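Local structure of pentalenene synthase (Streptomyces chartreusis NRRL 3882, 6Q4S) at residues Pro278-Cys281 against Asp282-Leu286; Leu27-Val30 against Trp31-Arg34. The protein probably cyclises (2E,6E)-farnesyl diphosphate to the bicyclic sesquiterpenol 7-epi-alpha-eudesmol, with magnesium as cofactor and release of diphosphate. One frame throughout, in Å; residues are numbered along the deposited sequence.

Contact 1. Residues Pro278-Cys281 against Asp282-Leu286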
# COMPACT_ATOMS: atom_id res chain seq x y z
N PRO A 278 -12.60 -17.47 -19.28
CA PRO A 278 -13.40 -18.65 -18.89
C PRO A 278 -12.56 -19.84 -18.39
O PRO A 278 -12.92 -20.44 -17.39
CB PRO A 278 -14.19 -19.02 -20.18
CG PRO A 278 -14.23 -17.75 -20.96
CD PRO A 278 -12.94 -17.02 -20.65
N GLN A 279 -11.44 -20.15 -19.01
CA GLN A 279 -10.61 -21.24 -18.47
C GLN A 279 -10.05 -20.88 -17.08
O GLN A 279 -9.86 -21.75 -16.23
CB GLN A 279 -9.48 -21.63 -19.45
CG GLN A 279 -8.29 -22.41 -18.89
CD GLN A 279 -7.18 -22.57 -19.93
OE1 GLN A 279 -7.31 -23.35 -20.87
NE2 GLN A 279 -6.08 -21.83 -19.75
N MET A 280 -9.71 -19.60 -16.87
CA MET A 280 -9.19 -19.16 -15.57
C MET A 280 -10.27 -19.41 -14.50
O MET A 280 -9.97 -19.95 -13.44
CB MET A 280 -8.77 -17.67 -15.59
CG MET A 280 -8.53 -17.05 -14.20
SD MET A 280 -8.24 -15.28 -14.32
CE MET A 280 -9.90 -14.70 -14.34
N CYS A 281 -11.51 -19.02 -14.81
CA CYS A 281 -12.61 -19.19 -13.89
C CYS A 281 -12.86 -20.65 -13.57
O CYS A 281 -13.15 -20.96 -12.43
CB CYS A 281 -13.87 -18.55 -14.44
SG CYS A 281 -13.81 -16.75 -14.56
N ASP A 282 -12.71 -21.52 -14.57
CA ASP A 282 -12.78 -22.99 -14.38
C ASP A 282 -11.67 -23.51 -13.46
O ASP A 282 -11.92 -24.24 -12.53
CB ASP A 282 -12.70 -23.75 -15.74
CG ASP A 282 -13.88 -23.45 -16.69
OD1 ASP A 282 -14.92 -22.90 -16.27
OD2 ASP A 282 -13.78 -23.74 -17.89
N GLU A 283 -10.43 -23.15 -13.75
CA GLU A 283 -9.27 -23.56 -12.91
C GLU A 283 -9.37 -23.09 -11.44
O GLU A 283 -8.96 -23.79 -10.52
CB GLU A 283 -8.02 -23.02 -13.61
CG GLU A 283 -6.64 -23.03 -12.94
CD GLU A 283 -5.61 -22.30 -13.84
OE1 GLU A 283 -5.95 -21.91 -14.99
OE2 GLU A 283 -4.45 -22.10 -13.40
N LEU A 284 -9.96 -21.90 -11.24
CA LEU A 284 -10.29 -21.37 -9.91
C LEU A 284 -11.57 -21.95 -9.29
O LEU A 284 -11.79 -21.74 -8.12
CB LEU A 284 -10.44 -19.83 -9.97
CG LEU A 284 -9.12 -19.10 -10.26
CD1 LEU A 284 -9.35 -17.63 -10.55
CD2 LEU A 284 -8.12 -19.34 -9.13
N ARG A 285 -12.41 -22.64 -10.08
CA ARG A 285 -13.70 -23.22 -9.61
C ARG A 285 -14.71 -22.16 -9.19
O ARG A 285 -15.42 -22.30 -8.19
CB ARG A 285 -13.53 -24.24 -8.48
CG ARG A 285 -12.45 -25.26 -8.69
CD ARG A 285 -12.41 -26.20 -7.49
NE ARG A 285 -11.08 -26.28 -6.87
CZ ARG A 285 -10.55 -25.40 -6.01
NH1 ARG A 285 -11.20 -24.30 -5.64
NH2 ARG A 285 -9.34 -25.63 -5.51
N LEU A 286 -14.78 -21.07 -9.93
CA LEU A 286 -15.68 -20.02 -9.53
C LEU A 286 -17.13 -20.41 -9.85
O LEU A 286 -17.38 -21.01 -10.88
CB LEU A 286 -15.32 -18.68 -10.20
CG LEU A 286 -13.88 -18.19 -10.08
CD1 LEU A 286 -13.82 -16.82 -10.73
CD2 LEU A 286 -13.40 -18.14 -8.63

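Contact 2. Residues Leu27-Val30 against Trp31-Arg34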
# COMPACT_ATOMS: atom_id res chain seq x y z
N LEU A 27 -16.66 21.29 -12.15
CA LEU A 27 -16.04 22.59 -12.39
C LEU A 27 -16.14 23.61 -11.27
O LEU A 27 -15.21 24.42 -11.10
CB LEU A 27 -16.50 23.25 -13.70
CG LEU A 27 -16.16 22.45 -14.95
CD1 LEU A 27 -16.92 23.08 -16.14
CD2 LEU A 27 -14.66 22.43 -15.16
N ARG A 28 -17.25 23.61 -10.56
CA ARG A 28 -17.39 24.45 -9.36
C ARG A 28 -16.49 23.97 -8.22
O ARG A 28 -15.89 24.78 -7.51
CB ARG A 28 -18.84 24.43 -8.91
CG ARG A 28 -19.61 25.51 -9.72
CD ARG A 28 -21.02 25.09 -9.99
NE ARG A 28 -21.67 24.96 -8.73
CZ ARG A 28 -22.56 24.05 -8.43
NH1 ARG A 28 -22.96 23.15 -9.31
NH2 ARG A 28 -23.05 24.07 -7.19
N TRP A 29 -16.41 22.65 -8.10
CA TRP A 29 -15.53 22.02 -7.10
C TRP A 29 -14.06 22.39 -7.27
O TRP A 29 -13.38 22.68 -6.29
CB TRP A 29 -15.76 20.54 -7.11
CG TRP A 29 -14.95 19.72 -6.07
CD1 TRP A 29 -15.36 19.34 -4.81
CD2 TRP A 29 -13.67 19.10 -6.27
NE1 TRP A 29 -14.40 18.55 -4.22
CE2 TRP A 29 -13.36 18.36 -5.10
CE3 TRP A 29 -12.76 19.08 -7.33
CZ2 TRP A 29 -12.16 17.65 -4.94
CZ3 TRP A 29 -11.53 18.37 -7.17
CH2 TRP A 29 -11.25 17.68 -5.98
N VAL A 30 -13.53 22.40 -8.49
CA VAL A 30 -12.11 22.75 -8.65
C VAL A 30 -11.82 24.15 -8.10
O VAL A 30 -10.73 24.41 -7.53
CB VAL A 30 -11.46 22.53 -10.05
CG1 VAL A 30 -11.67 21.11 -10.53
CG2 VAL A 30 -11.93 23.51 -11.08
N TRP A 31 -12.76 25.06 -8.28
CA TRP A 31 -12.64 26.38 -7.57
C TRP A 31 -12.84 26.39 -6.04
O TRP A 31 -12.13 27.03 -5.30
CB TRP A 31 -13.67 27.37 -8.19
CG TRP A 31 -13.25 27.91 -9.46
CD1 TRP A 31 -13.65 27.52 -10.71
CD2 TRP A 31 -12.35 28.98 -9.64
NE1 TRP A 31 -13.06 28.31 -11.67
CE2 TRP A 31 -12.23 29.20 -11.03
CE3 TRP A 31 -11.60 29.76 -8.78
CZ2 TRP A 31 -11.42 30.18 -11.54
CZ3 TRP A 31 -10.77 30.75 -9.33
CH2 TRP A 31 -10.69 30.94 -10.67
N GLU A 32 -13.82 25.69 -5.57
CA GLU A 32 -14.10 25.60 -4.14
C GLU A 32 -12.85 25.02 -3.44
O GLU A 32 -12.46 25.50 -2.39
CB GLU A 32 -15.28 24.65 -3.95
CG GLU A 32 -15.73 24.44 -2.51
CD GLU A 32 -16.58 23.22 -2.28
OE1 GLU A 32 -17.18 22.70 -3.24
OE2 GLU A 32 -16.66 22.78 -1.10
N MET A 33 -12.20 24.03 -4.06
CA MET A 33 -11.02 23.37 -3.40
C MET A 33 -9.72 24.09 -3.71
O MET A 33 -8.65 23.65 -3.30
CB MET A 33 -10.95 21.91 -3.82
CG MET A 33 -12.19 21.12 -3.53
SD MET A 33 -12.74 21.25 -1.82
CE MET A 33 -11.45 20.20 -1.09
N ARG A 34 -9.79 25.19 -4.46
CA ARG A 34 -8.65 26.05 -4.72
C ARG A 34 -7.56 25.37 -5.53
O ARG A 34 -6.41 25.79 -5.49
CB ARG A 34 -8.12 26.69 -3.42
CG ARG A 34 -9.19 27.39 -2.61
CD ARG A 34 -8.87 27.56 -1.13
NE ARG A 34 -8.65 28.96 -0.77
CZ ARG A 34 -9.59 29.93 -0.73
NH1 ARG A 34 -10.87 29.72 -1.04
NH2 ARG A 34 -9.22 31.17 -0.37

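Contact 1. Residues Pro278-Cys281 against Asp282-Leu286
Cys281 and Leu286 close the C-terminal end of helix 252-284 with a Schellman motif. Leu286 N reaches back five residues to Cys281 O at 3.0 Å, in a nearly straight bond (N-H...O 175°), and Arg285 N binds Asp282 O inside that loop. The left-handed backbone of Arg285 (phi 64°) makes this reversal possible. Upstream, regular helical bonds take up the carbonyls of the last turn: Asp282 N to Pro278 O, Glu283 N to Gln279 O at 2.9 Å and Leu284 N to Met280 O.

The charged side chains of the last turn find their partners outside it. Asp282 folds back beside its own N, with its carboxylate near Pro278 O, an acceptor like itself; its OD1 is satisfied by a salt bridge to Arg291, whose NE also donates a hydrogen bond to Leu286 O, so this one guanidinium ties both Asp282 in the last turn and Leu286 beyond it to helix 288-313. Glu283 OE2 has a weak hydrogen bond to His205 NE2, and Arg285 NH2 forms a salt bridge with Asp287 OD2 of the second subunit.

Buried Met280 holds CG anti to its backbone N (chi1 166°), where it meets Leu284 CD1 at 3.8 Å. The apolar contact that accompanies the Schellman turn is made by Leu286, whose CD1 lies 3.8 Å from Cys281 SG.

Contact 2. Residues Leu27-Val30 against Trp31-Arg34
Regular helical bonds join Trp29 to Met33, with Met33 N 2.9 Å from Trp29 O, and Arg28 to Glu32, with Glu32 N 3.0 Å from Arg28 O. Along the same turn Met33 lies over one face of the Trp29 indole: its CG sits 3.5 Å from the centroid of the five-membered ring, only 17° off the normal, a CH-pi contact displaced toward the CE2 side. The thioether adds an oblique Met-aromatic contact, SD standing 4.4 Å from the same centroid. The methionine chain bends at chi2 (-53°) and again at chi3, which keeps the sulfur close to the indole. Helix 19-32 ends here in a Schellman motif, with Arg34 in left-handed conformation (phi 66°) and its N bonded to Trp31 O. The buried Trp29 ring packs against helices 63-79 and 118-131, where NE1 donates to Glu125 OE2. With an alanine at Trp29 the indole face and its N-H are gone, which is likely to leave Met33 CG without its support, Glu125 OE2 without this donor and a gap where the ring lay against the two helices. Glu32 crosses the same indole at about a right angle, OE1 coming to 4.1 Å from Trp29 CD1. Trp31 meets the ring of Phe42 on helix 39-47; along its own helix, its CD1 edge lies 3.5 Å from Leu27 O, near the ring plane.

Both contacts lie at the C-terminal ends of helices in the all-helical terpene synthase fold, each closed by a Schellman motif. Contact 2 comes first along the chain, at the end of helix 19-32; contact 1 follows much later, at the end of helix 252-284, just before helix 288-313. They lie on opposite sides of the chain's centre, their own centres 46 Å apart and their nearest atoms about 33 Å, so neither touches the other. Both lie away from the residues that probably bind magnesium and the diphosphate substrate. Contact 1 reaches the second subunit through Arg285, whereas no other chain of the assembly touches contact 2.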